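PDB 3GQS: adenylate cyclase-like protein from Chlamydia trachomatis, which is of unknown function, but its FHA domain may recognise phosphopeptides as part of a membrane protein related to type III secretion components. Local coordinates for residues A[6-11]-A[98-103]; A[19-24]-A[50-55]; A[70-75]-A[89-94]. All blocks are in the same frame, centred on the assembly; numbering follows the deposited sequence. Where two conformers were deposited one is given.

Contact 1 (A[6-11]-A[98-103])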
ATOM      1  N   LEU A   6       6.281  -8.413   1.727  1.00 29.64           N
ATOM      2  CA  LEU A   6       4.971  -8.597   2.357  1.00 29.37           C
ATOM      3  C   LEU A   6       4.435  -7.248   2.784  1.00 29.23           C
ATOM      4  O   LEU A   6       5.178  -6.394   3.218  1.00 30.10           O
ATOM      5  CB  LEU A   6       5.039  -9.585   3.554  1.00 28.91           C
ATOM      6  CG  LEU A   6       5.285 -11.057   3.191  1.00 28.36           C
ATOM      7  CD1 LEU A   6       6.765 -11.480   3.495  1.00 27.22           C
ATOM      8  CD2 LEU A   6       4.263 -11.966   3.891  1.00 26.23           C
ATOM      9  N   LEU A   7       3.138  -7.056   2.660  1.00 28.85           N
ATOM     10  CA  LEU A   7       2.544  -5.841   3.097  1.00 29.02           C
ATOM     11  C   LEU A   7       1.984  -6.154   4.495  1.00 28.45           C
ATOM     12  O   LEU A   7       1.187  -7.067   4.647  1.00 26.19           O
ATOM     13  CB  LEU A   7       1.437  -5.372   2.126  1.00 29.17           C
ATOM     14  CG  LEU A   7       0.754  -4.033   2.500  1.00 29.89           C
ATOM     15  CD1 LEU A   7       0.195  -3.292   1.339  1.00 31.90           C
ATOM     16  CD2 LEU A   7      -0.346  -4.251   3.460  1.00 35.33           C
ATOM     17  N   LYS A   8       2.436  -5.459   5.514  1.00 28.43           N
ATOM     18  CA  LYS A   8       1.769  -5.671   6.828  1.00 29.79           C
ATOM     19  C   LYS A   8       0.998  -4.422   7.272  1.00 28.95           C
ATOM     20  O   LYS A   8       1.525  -3.328   7.271  1.00 29.75           O
ATOM     21  CB  LYS A   8       2.685  -6.246   7.914  1.00 29.23           C
ATOM     22  CG  LYS A   8       3.919  -5.550   8.184  1.00 33.64           C
ATOM     23  CD  LYS A   8       4.650  -6.111   9.451  1.00 37.17           C
ATOM     24  CE  LYS A   8       5.108  -7.587   9.310  1.00 38.90           C
ATOM     25  NZ  LYS A   8       5.897  -8.107  10.487  1.00 38.24           N
ATOM     26  N   VAL A   9      -0.246  -4.607   7.617  1.00 29.04           N
ATOM     27  CA  VAL A   9      -1.060  -3.531   8.232  1.00 30.40           C
ATOM     28  C   VAL A   9      -0.739  -3.372   9.743  1.00 31.28           C
ATOM     29  O   VAL A   9      -0.818  -4.336  10.489  1.00 31.17           O
ATOM     30  CB  VAL A   9      -2.514  -3.838   8.104  1.00 31.09           C
ATOM     31  CG1 VAL A   9      -3.404  -2.721   8.843  1.00 32.58           C
ATOM     32  CG2 VAL A   9      -2.905  -4.006   6.640  1.00 27.35           C
ATOM     33  N   LEU A  10      -0.393  -2.145  10.136  1.00 32.12           N
ATOM     34  CA  LEU A  10       0.091  -1.791  11.475  1.00 33.49           C
ATOM     35  C   LEU A  10      -1.011  -1.335  12.428  1.00 35.68           C
ATOM     36  O   LEU A  10      -0.880  -1.526  13.644  1.00 35.50           O
ATOM     37  CB  LEU A  10       1.148  -0.683  11.403  1.00 33.05           C
ATOM     38  CG  LEU A  10       2.368  -1.034  10.519  1.00 32.88           C
ATOM     39  CD1 LEU A  10       3.318   0.146  10.229  1.00 29.99           C
ATOM     40  CD2 LEU A  10       3.100  -2.245  11.112  1.00 29.00           C
ATOM     41  N   ALA A  11      -2.075  -0.742  11.873  1.00 37.05           N
ATOM     42  CA  ALA A  11      -3.116  -0.051  12.681  1.00 38.59           C
ATOM     43  C   ALA A  11      -4.053   0.710  11.772  1.00 38.60           C
ATOM     44  O   ALA A  11      -3.826   0.689  10.567  1.00 39.79           O
ATOM     45  CB  ALA A  11      -2.481   0.934  13.749  1.00 38.97           C
ATOM     46  N   LEU A  98       3.229  -1.055   6.113  1.00 30.98           N
ATOM     47  CA  LEU A  98       4.579  -1.044   5.540  1.00 31.70           C
ATOM     48  C   LEU A  98       4.925  -2.342   4.866  1.00 31.74           C
ATOM     49  O   LEU A  98       4.216  -3.348   5.024  1.00 31.80           O
ATOM     50  CB  LEU A  98       5.655  -0.666   6.567  1.00 31.95           C
ATOM     51  CG  LEU A  98       5.998  -1.548   7.750  1.00 32.95           C
ATOM     52  CD1 LEU A  98       6.145  -3.014   7.443  1.00 31.79           C
ATOM     53  CD2 LEU A  98       7.294  -0.981   8.251  1.00 30.17           C
ATOM     54  N   LEU A  99       5.974  -2.264   4.067  1.00 31.83           N
ATOM     55  CA  LEU A  99       6.515  -3.414   3.391  1.00 33.46           C
ATOM     56  C   LEU A  99       7.692  -3.870   4.178  1.00 32.52           C
ATOM     57  O   LEU A  99       8.531  -3.083   4.592  1.00 31.34           O
ATOM     58  CB  LEU A  99       7.015  -3.146   1.947  1.00 33.70           C
ATOM     59  CG  LEU A  99       5.971  -2.911   0.851  1.00 37.47           C
ATOM     60  CD1 LEU A  99       6.481  -3.529  -0.455  1.00 38.66           C
ATOM     61  CD2 LEU A  99       4.545  -3.470   1.220  1.00 37.98           C
ATOM     62  N   VAL A 100       7.723  -5.177   4.342  1.00 32.07           N
ATOM     63  CA  VAL A 100       8.908  -5.866   4.755  1.00 31.90           C
ATOM     64  C   VAL A 100       9.444  -6.687   3.592  1.00 32.23           C
ATOM     65  O   VAL A 100       8.696  -7.117   2.691  1.00 32.60           O
ATOM     66  CB  VAL A 100       8.644  -6.723   5.985  1.00 32.16           C
ATOM     67  CG1 VAL A 100       8.469  -5.795   7.175  1.00 30.66           C
ATOM     68  CG2 VAL A 100       7.435  -7.652   5.746  1.00 30.14           C
ATOM     69  N   ASP A 101      10.746  -6.873   3.623  1.00 32.36           N
ATOM     70  CA  ASP A 101      11.474  -7.629   2.601  1.00 32.79           C
ATOM     71  C   ASP A 101      12.341  -8.672   3.316  1.00 32.65           C
ATOM     72  O   ASP A 101      13.081  -8.359   4.240  1.00 31.69           O
ATOM     73  CB  ASP A 101      12.340  -6.698   1.757  1.00 32.61           C
ATOM     74  CG  ASP A 101      13.041  -7.403   0.600  1.00 34.13           C
ATOM     75  OD1 ASP A 101      12.571  -8.420   0.063  1.00 36.25           O
ATOM     76  OD2 ASP A 101      14.091  -6.906   0.193  1.00 39.93           O
ATOM     77  N   TYR A 102      12.166  -9.917   2.919  1.00 33.36           N
ATOM     78  CA  TYR A 102      12.993 -11.017   3.375  1.00 34.72           C
ATOM     79  C   TYR A 102      13.962 -11.289   2.231  1.00 36.12           C
ATOM     80  O   TYR A 102      13.582 -11.854   1.212  1.00 36.78           O
ATOM     81  CB  TYR A 102      12.148 -12.252   3.713  1.00 34.17           C
ATOM     82  CG  TYR A 102      11.293 -12.080   4.965  1.00 33.34           C
ATOM     83  CD1 TYR A 102       9.984 -11.589   4.892  1.00 33.33           C
ATOM     84  CD2 TYR A 102      11.803 -12.403   6.224  1.00 31.68           C
ATOM     85  CE1 TYR A 102       9.209 -11.428   6.051  1.00 34.22           C
ATOM     86  CE2 TYR A 102      11.047 -12.272   7.366  1.00 31.76           C
ATOM     87  CZ  TYR A 102       9.762 -11.771   7.281  1.00 34.49           C
ATOM     88  OH  TYR A 102       9.037 -11.623   8.430  1.00 36.79           O
ATOM     89  N   ALA A 103      15.195 -10.832   2.406  1.00 37.69           N
ATOM     90  CA  ALA A 103      16.240 -10.903   1.369  1.00 38.49           C
ATOM     91  C   ALA A 103      17.056 -12.193   1.501  1.00 39.01           C
ATOM     92  O   ALA A 103      16.605 -13.256   1.056  1.00 40.19           O
ATOM     93  CB  ALA A 103      17.154  -9.667   1.450  1.00 38.31           C
TER
HETATM   94  O   HOH W   1       6.892 -10.108   8.550  1.00 25.69           O
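L6 and K8 pair with V100 and L98 where the first and last strands of the FHA beta sandwich run side by side, antiparallel. This pairing brings the two ends of the domain close together. Four backbone hydrogen bonds join the strands. L6 N gives its proton to V100 O at 2.9 Å, and V100 N returns one to L6 O. The second pair is K8 N to L98 O at 2.8 Å and L98 N to K8 O. In the K8 N bond the donor lies close to the line of the carbonyl, with a C=O...N angle of 174°. Each of these eight backbone atoms therefore has a hydrogen bond, and L6 O and L98 O each receive a CA-H...O contact as well. L99 CA-H points at L6 O with CA and O 3.3 Å apart, and L7 CA-H points at L98 O.

L7 and L99 form the non-hydrogen-bonded pair between these bonds. Both are buried and pack on L21; L7 also touches I52 of the facing sheet. L6, K8, L98 and V100 line the opposite face. There K8 and L98 lie alongside each other and point the same way, with K8 CG pressed to 3.5 Å from L98 CD1, tighter than usual. K8 CG sits between its backbone N and carbonyl carbon (chi1 54°), and the chain runs alongside L98. L10 CD1 meets L98 CG at about a right angle to that side chain.

Y102 closes the row. L6 CD1 comes to the ring edge, near the ring plane, 3.5 Å from Y102 CD1. A water joins the two polar ends of this face: it accepts from K8 NZ at 3.0 Å and lies 2.6 Å from Y102 OH, in the plane of the tyrosine ring.

Contact 2 (A[19-24]-A[50-55])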
ATOM      1  N   PHE A  19       0.250  -9.846   3.801  1.00 26.82           N
ATOM      2  CA  PHE A  19       0.013 -10.376   2.437  0.50 25.43           C
ATOM      3  C   PHE A  19       1.289 -10.341   1.580  1.00 24.46           C
ATOM      4  O   PHE A  19       1.921  -9.315   1.428  1.00 23.99           O
ATOM      5  CB  PHE A  19      -1.100  -9.587   1.743  0.50 25.11           C
ATOM      6  CG  PHE A  19      -1.798 -10.343   0.604  0.50 24.25           C
ATOM      7  CD1 PHE A  19      -2.282 -11.626   0.791  0.50 22.96           C
ATOM      8  CD2 PHE A  19      -1.989  -9.736  -0.629  0.50 23.32           C
ATOM      9  CE1 PHE A  19      -2.931 -12.304  -0.224  0.50 23.90           C
ATOM     10  CE2 PHE A  19      -2.634 -10.400  -1.654  0.50 25.98           C
ATOM     11  CZ  PHE A  19      -3.105 -11.691  -1.454  0.50 25.69           C
ATOM     12  N   HIS A  20       1.656 -11.493   1.033  1.00 23.56           N
ATOM     13  CA  HIS A  20       2.813 -11.617   0.129  1.00 22.12           C
ATOM     14  C   HIS A  20       2.471 -10.919  -1.162  1.00 20.93           C
ATOM     15  O   HIS A  20       1.461 -11.184  -1.750  1.00 20.96           O
ATOM     16  CB  HIS A  20       3.109 -13.078  -0.125  1.00 22.15           C
ATOM     17  CG  HIS A  20       4.190 -13.337  -1.114  1.00 20.52           C
ATOM     18  ND1 HIS A  20       4.196 -14.467  -1.907  1.00 22.93           N
ATOM     19  CD2 HIS A  20       5.331 -12.669  -1.407  1.00 22.26           C
ATOM     20  CE1 HIS A  20       5.283 -14.472  -2.662  1.00 20.50           C
ATOM     21  NE2 HIS A  20       5.995 -13.398  -2.375  1.00 21.53           N
ATOM     22  N   LEU A  21       3.286  -9.956  -1.518  1.00 20.77           N
ATOM     23  CA  LEU A  21       3.096  -9.173  -2.728  1.00 22.44           C
ATOM     24  C   LEU A  21       4.128  -9.717  -3.748  1.00 22.08           C
ATOM     25  O   LEU A  21       5.345  -9.626  -3.555  1.00 21.89           O
ATOM     26  CB  LEU A  21       3.305  -7.675  -2.456  1.00 21.99           C
ATOM     27  CG  LEU A  21       2.350  -6.994  -1.451  1.00 22.87           C
ATOM     28  CD1 LEU A  21       2.661  -5.504  -1.357  1.00 23.88           C
ATOM     29  CD2 LEU A  21       0.920  -7.210  -1.785  1.00 20.39           C
ATOM     30  N   ASP A  22       3.609 -10.291  -4.805  1.00 22.92           N
ATOM     31  CA  ASP A  22       4.437 -11.108  -5.787  1.00 23.31           C
ATOM     32  C   ASP A  22       5.243 -10.203  -6.673  1.00 23.80           C
ATOM     33  O   ASP A  22       4.797  -9.098  -7.018  1.00 23.90           O
ATOM     34  CB  ASP A  22       3.534 -11.989  -6.648  1.00 22.51           C
ATOM     35  CG  ASP A  22       2.967 -13.197  -5.897  1.00 25.41           C
ATOM     36  OD1 ASP A  22       3.626 -13.677  -4.966  1.00 31.91           O
ATOM     37  OD2 ASP A  22       1.874 -13.722  -6.244  1.00 27.94           O
ATOM     38  N   SER A  23       6.419 -10.659  -7.090  1.00 24.51           N
ATOM     39  CA  SER A  23       7.250  -9.850  -7.978  1.00 24.34           C
ATOM     40  C   SER A  23       6.591  -9.812  -9.369  1.00 25.26           C
ATOM     41  O   SER A  23       6.066 -10.826  -9.881  1.00 25.17           O
ATOM     42  CB  SER A  23       8.702 -10.358  -8.024  1.00 24.98           C
ATOM     43  OG  SER A  23       8.817 -11.381  -8.962  1.00 22.61           O
ATOM     44  N   GLY A  24       6.598  -8.635  -9.983  1.00 26.06           N
ATOM     45  CA  GLY A  24       5.893  -8.451 -11.283  1.00 26.86           C
ATOM     46  C   GLY A  24       4.375  -8.262 -11.155  1.00 27.43           C
ATOM     47  O   GLY A  24       3.642  -8.291 -12.140  1.00 26.85           O
ATOM     48  N   ALA A  50      -4.757   3.342  -3.500  1.00 29.78           N
ATOM     49  CA  ALA A  50      -3.327   3.293  -3.767  1.00 28.90           C
ATOM     50  C   ALA A  50      -3.080   2.023  -4.547  1.00 28.39           C
ATOM     51  O   ALA A  50      -3.777   1.049  -4.381  1.00 26.33           O
ATOM     52  CB  ALA A  50      -2.490   3.262  -2.459  1.00 29.46           C
ATOM     53  N   LYS A  51      -2.037   2.056  -5.364  1.00 28.59           N
ATOM     54  CA  LYS A  51      -1.636   0.905  -6.129  1.00 29.34           C
ATOM     55  C   LYS A  51      -0.191   0.618  -5.867  1.00 28.10           C
ATOM     56  O   LYS A  51       0.595   1.523  -5.816  1.00 28.53           O
ATOM     57  CB  LYS A  51      -1.844   1.152  -7.615  1.00 29.63           C
ATOM     58  CG  LYS A  51      -1.877  -0.137  -8.349  1.00 34.72           C
ATOM     59  CD  LYS A  51      -2.991  -0.229  -9.433  1.00 38.06           C
ATOM     60  CE  LYS A  51      -2.790   0.662 -10.545  1.00 40.04           C
ATOM     61  NZ  LYS A  51      -4.042   0.650 -11.433  1.00 43.50           N
ATOM     62  N   ILE A  52       0.133  -0.642  -5.655  1.00 27.46           N
ATOM     63  CA  ILE A  52       1.497  -1.045  -5.325  1.00 27.62           C
ATOM     64  C   ILE A  52       1.981  -1.971  -6.421  1.00 27.17           C
ATOM     65  O   ILE A  52       1.402  -2.995  -6.682  1.00 27.62           O
ATOM     66  CB  ILE A  52       1.587  -1.744  -3.915  1.00 28.27           C
ATOM     67  CG1 ILE A  52       1.025  -0.811  -2.846  1.00 28.34           C
ATOM     68  CG2 ILE A  52       3.050  -2.231  -3.582  1.00 25.20           C
ATOM     69  CD1 ILE A  52       0.973  -1.454  -1.408  1.00 28.50           C
ATOM     70  N   ILE A  53       3.029  -1.549  -7.089  1.00 27.47           N
ATOM     71  CA  ILE A  53       3.561  -2.260  -8.236  1.00 26.79           C
ATOM     72  C   ILE A  53       4.893  -2.838  -7.866  1.00 26.68           C
ATOM     73  O   ILE A  53       5.836  -2.123  -7.559  1.00 25.99           O
ATOM     74  CB  ILE A  53       3.714  -1.314  -9.438  1.00 27.54           C
ATOM     75  CG1 ILE A  53       2.325  -0.893  -9.938  1.00 28.73           C
ATOM     76  CG2 ILE A  53       4.527  -1.979 -10.599  1.00 25.19           C
ATOM     77  CD1 ILE A  53       2.251   0.555 -10.356  1.00 30.36           C
ATOM     78  N   ILE A  54       4.980  -4.147  -7.875  1.00 27.88           N
ATOM     79  CA  ILE A  54       6.257  -4.790  -7.570  1.00 29.09           C
ATOM     80  C   ILE A  54       6.878  -5.135  -8.896  1.00 30.54           C
ATOM     81  O   ILE A  54       6.346  -5.932  -9.656  1.00 30.60           O
ATOM     82  CB  ILE A  54       6.132  -6.011  -6.659  1.00 29.73           C
ATOM     83  CG1 ILE A  54       5.682  -5.542  -5.245  1.00 30.88           C
ATOM     84  CG2 ILE A  54       7.482  -6.718  -6.521  1.00 26.99           C
ATOM     85  CD1 ILE A  54       4.313  -5.769  -5.015  1.00 32.53           C
ATOM     86  N   GLY A  55       7.984  -4.466  -9.184  1.00 32.15           N
ATOM     87  CA  GLY A  55       8.722  -4.701 -10.405  1.00 33.32           C
ATOM     88  C   GLY A  55       9.409  -6.040 -10.293  1.00 34.85           C
ATOM     89  O   GLY A  55       9.469  -6.642  -9.232  1.00 35.61           O
TER
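L21 and I54 make the main apolar contact, with I52 beside them. L21 CB touches I54 CD1 at 3.3 Å, which is tighter than usual van der Waals contact. The two side chains cross at about a right angle. The distance is very short and chi2 of I54 is unstaggered (102°), so the placement of CD1 is doubtful in detail. L21 reaches further with its CD1 branch, which lies 4.0 Å from I52 CG2. L21 also crosses I52 at about a right angle. L21, I52 and I54 are all buried. L7 of strand 4-9 packs on both L21 and I52.

A second group of contacts sets the isoleucine against backbone. I54 CB lies 3.4 Å from D22 O, so the carbonyl rests over the root of the side chain. I54 CG2, anti to its backbone N, lies 3.5 Å from S23 CA. This pair too is tighter than usual. S23 CB comes to 4.0 Å from G55 O.

Polar contact is slight. G24 N donates to I54 O at 2.7 Å, but the N-H...O angle is only 122° and the bond is weak. G24 has a positive phi (79°), a backbone shape that favours glycine. Nearby, the Y27 hydroxyl is hydrogen-bonded to D22 N, tying this turn to strand 26-30.

Strand 18-21 is at the edge of one sheet, while strand 50-54 lies inside the other. After L21 the chain crosses to the second sheet and starts strand 26-30, the neighbour of 50-54. Aliphatic side chains from two facing sheets meeting between them, here beside a sheet-to-sheet crossing, belong to the core of the FHA beta sandwich.

Contact 3 (A[70-75]-A[89-94])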
ATOM      1  N   GLY A  70      -5.258  11.067   0.168  1.00 32.64           N
ATOM      2  CA  GLY A  70      -3.879  11.055  -0.310  1.00 32.31           C
ATOM      3  C   GLY A  70      -3.127   9.846   0.183  1.00 31.71           C
ATOM      4  O   GLY A  70      -3.640   9.023   0.931  1.00 31.59           O
ATOM      5  N   VAL A  71      -1.891   9.737  -0.262  1.00 31.67           N
ATOM      6  CA  VAL A  71      -1.002   8.644   0.126  1.00 30.62           C
ATOM      7  C   VAL A  71       0.234   9.280   0.741  1.00 30.90           C
ATOM      8  O   VAL A  71       0.923  10.057   0.078  1.00 30.82           O
ATOM      9  CB  VAL A  71      -0.624   7.762  -1.068  1.00 30.24           C
ATOM     10  CG1 VAL A  71       0.483   6.785  -0.655  1.00 29.17           C
ATOM     11  CG2 VAL A  71      -1.844   7.008  -1.595  1.00 24.92           C
ATOM     12  N   ILE A  72       0.455   8.995   2.022  1.00 31.29           N
ATOM     13  CA  ILE A  72       1.541   9.602   2.812  1.00 31.31           C
ATOM     14  C   ILE A  72       2.597   8.552   3.060  1.00 31.75           C
ATOM     15  O   ILE A  72       2.295   7.484   3.596  1.00 30.40           O
ATOM     16  CB  ILE A  72       1.088  10.106   4.217  1.00 31.95           C
ATOM     17  CG1 ILE A  72       0.085  11.250   4.096  1.00 32.79           C
ATOM     18  CG2 ILE A  72       2.304  10.581   5.064  1.00 32.57           C
ATOM     19  CD1 ILE A  72       0.111  12.184   5.294  1.00 34.17           C
ATOM     20  N   VAL A  73       3.830   8.847   2.641  1.00 33.05           N
ATOM     21  CA  VAL A  73       4.964   7.965   2.947  1.00 34.55           C
ATOM     22  C   VAL A  73       5.899   8.740   3.896  1.00 36.05           C
ATOM     23  O   VAL A  73       6.324   9.874   3.619  1.00 36.20           O
ATOM     24  CB  VAL A  73       5.704   7.413   1.666  1.00 34.26           C
ATOM     25  CG1 VAL A  73       6.769   6.366   2.061  1.00 33.23           C
ATOM     26  CG2 VAL A  73       4.715   6.776   0.701  1.00 33.56           C
ATOM     27  N   GLU A  74       6.169   8.132   5.040  1.00 38.54           N
ATOM     28  CA  GLU A  74       7.105   8.693   6.035  1.00 39.30           C
ATOM     29  C   GLU A  74       6.911  10.190   6.150  1.00 40.30           C
ATOM     30  O   GLU A  74       7.855  10.985   5.952  1.00 40.95           O
ATOM     31  CB  GLU A  74       8.539   8.404   5.604  1.00 39.75           C
ATOM     32  CG  GLU A  74       8.893   6.934   5.491  1.00 40.71           C
ATOM     33  CD  GLU A  74       9.649   6.413   6.694  1.00 40.41           C
ATOM     34  OE1 GLU A  74      10.642   7.044   7.048  1.00 42.84           O
ATOM     35  OE2 GLU A  74       9.253   5.380   7.278  1.00 40.30           O
ATOM     36  N   GLY A  75       5.674  10.587   6.401  1.00 41.05           N
ATOM     37  CA  GLY A  75       5.370  12.016   6.587  1.00 41.78           C
ATOM     38  C   GLY A  75       5.209  12.905   5.367  1.00 42.49           C
ATOM     39  O   GLY A  75       4.976  14.095   5.529  1.00 43.74           O
ATOM     40  N   VAL A  89       6.904   3.408   6.589  1.00 33.28           N
ATOM     41  CA  VAL A  89       5.471   3.556   6.920  1.00 31.20           C
ATOM     42  C   VAL A  89       4.698   4.363   5.836  1.00 30.48           C
ATOM     43  O   VAL A  89       5.071   5.463   5.471  1.00 29.96           O
ATOM     44  CB  VAL A  89       5.222   4.196   8.312  1.00 31.89           C
ATOM     45  CG1 VAL A  89       3.725   4.243   8.618  1.00 30.16           C
ATOM     46  CG2 VAL A  89       5.985   3.424   9.437  1.00 29.39           C
ATOM     47  N   VAL A  90       3.648   3.745   5.317  1.00 29.46           N
ATOM     48  CA  VAL A  90       2.649   4.379   4.459  1.00 28.20           C
ATOM     49  C   VAL A  90       1.327   4.582   5.227  1.00 27.47           C
ATOM     50  O   VAL A  90       0.783   3.637   5.790  1.00 26.41           O
ATOM     51  CB  VAL A  90       2.323   3.533   3.196  1.00 27.38           C
ATOM     52  CG1 VAL A  90       1.330   4.289   2.332  1.00 28.22           C
ATOM     53  CG2 VAL A  90       3.618   3.206   2.382  1.00 27.93           C
ATOM     54  N   ALA A  91       0.831   5.814   5.208  1.00 26.43           N
ATOM     55  CA  ALA A  91      -0.464   6.188   5.785  1.00 27.06           C
ATOM     56  C   ALA A  91      -1.540   6.382   4.665  1.00 28.10           C
ATOM     57  O   ALA A  91      -1.363   7.180   3.749  1.00 25.58           O
ATOM     58  CB  ALA A  91      -0.316   7.479   6.587  1.00 26.07           C
ATOM     59  N   LEU A  92      -2.633   5.638   4.805  1.00 29.18           N
ATOM     60  CA  LEU A  92      -3.845   5.783   3.973  1.00 29.68           C
ATOM     61  C   LEU A  92      -5.008   6.042   4.910  1.00 29.89           C
ATOM     62  O   LEU A  92      -5.459   5.134   5.566  1.00 30.52           O
ATOM     63  CB  LEU A  92      -4.143   4.511   3.173  1.00 29.30           C
ATOM     64  CG  LEU A  92      -3.035   3.968   2.256  1.00 28.97           C
ATOM     65  CD1 LEU A  92      -3.608   2.815   1.406  1.00 28.26           C
ATOM     66  CD2 LEU A  92      -2.459   5.099   1.436  1.00 25.36           C
ATOM     67  N   GLY A  93      -5.497   7.267   4.944  1.00 30.16           N
ATOM     68  CA  GLY A  93      -6.527   7.631   5.881  1.00 29.87           C
ATOM     69  C   GLY A  93      -5.882   7.497   7.253  1.00 30.49           C
ATOM     70  O   GLY A  93      -4.805   8.024   7.491  1.00 30.22           O
ATOM     71  N   THR A  94      -6.535   6.754   8.125  1.00 30.53           N
ATOM     72  CA  THR A  94      -6.041   6.530   9.481  1.00 31.62           C
ATOM     73  C   THR A  94      -5.335   5.174   9.564  1.00 31.89           C
ATOM     74  O   THR A  94      -4.862   4.771  10.619  1.00 32.04           O
ATOM     75  CB  THR A  94      -7.188   6.568  10.484  1.00 31.35           C
ATOM     76  OG1 THR A  94      -8.083   5.500  10.180  1.00 31.85           O
ATOM     77  CG2 THR A  94      -7.938   7.879  10.398  1.00 31.09           C
TER
HETATM   78  O   HOH W   2      -3.173   9.369   3.617  1.00 34.05           O
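The strand that follows the Gly-Ser-x-Asn-Gly motif of the FHA fold pairs here with strand 90-92, I72 lying against A91 and V73 against V90. G70 is the last residue of that motif. I72 and A91 are the hydrogen-bonded pair: I72 N donates to A91 O at 3.1 Å, and A91 N donates to I72 O at 2.7 Å. Both donors lie in the plane of the carbonyl they meet. I72 O also takes a CA-H contact from V90. Beyond the pair, E74 N donates to V89 O at 2.9 Å.

E74 then turns its side chain back. The chain bends at chi2 (-100°) and brings OE2 to 3.1 Å from V89 N. OE2 receives that proton through its anti lone pair, the one away from OE1. Main chain and side chain of E74 therefore grip both polar atoms of V89. The backbone angles of E74 and G75 are those of a type I' turn, leading to strand 76-77.

At the other end a water lies 2.7 Å from G70 O and 2.8 Å from A91 O, spanning the place where the strands part. G70 O is also hydrogen-bonded to H49 NE2.

The apolar groups fall on two faces. V71 and L92 lie side by side, pointing the same way, with V71 CG2 3.6 Å from L92 CD2. V71 CG1 also meets V90 CG1, and V90 CG2 faces V73 CG2. On the other face I72 CB packs against A91 CB at 3.8 Å.

Strand 90-92 is flanked on its far side by strand 95-102, where V90 and L92 touch F97. V71, V90 and L92 face the second sheet: V71 and V90 touch I62 of strand 60-64, V71 and L92 touch A50 of strand 50-54.

In the fold
Contacts 1 and 3 lie in one sheet, with their centres about 14 Å apart; they meet where strand 95-102 of contact 1 lies beside strand 90-92 of contact 3. Contact 2 bridges from the edge of that sheet to the other. Its centre is about 11 Å from contact 1, where L7 CD1 meets I52 CD1 at 3.4 Å. Strand 50-54 also reaches contact 3, about 17 Å from contact 2 between centres: A50 CB lies 3.9 Å from V71 CG2. Along the chain, contact 1 encloses both others. No ligand is bound. In FHA relatives, phosphopeptides bind at loops near the position of G70 and H49, so contact 3 is probably nearest such a site.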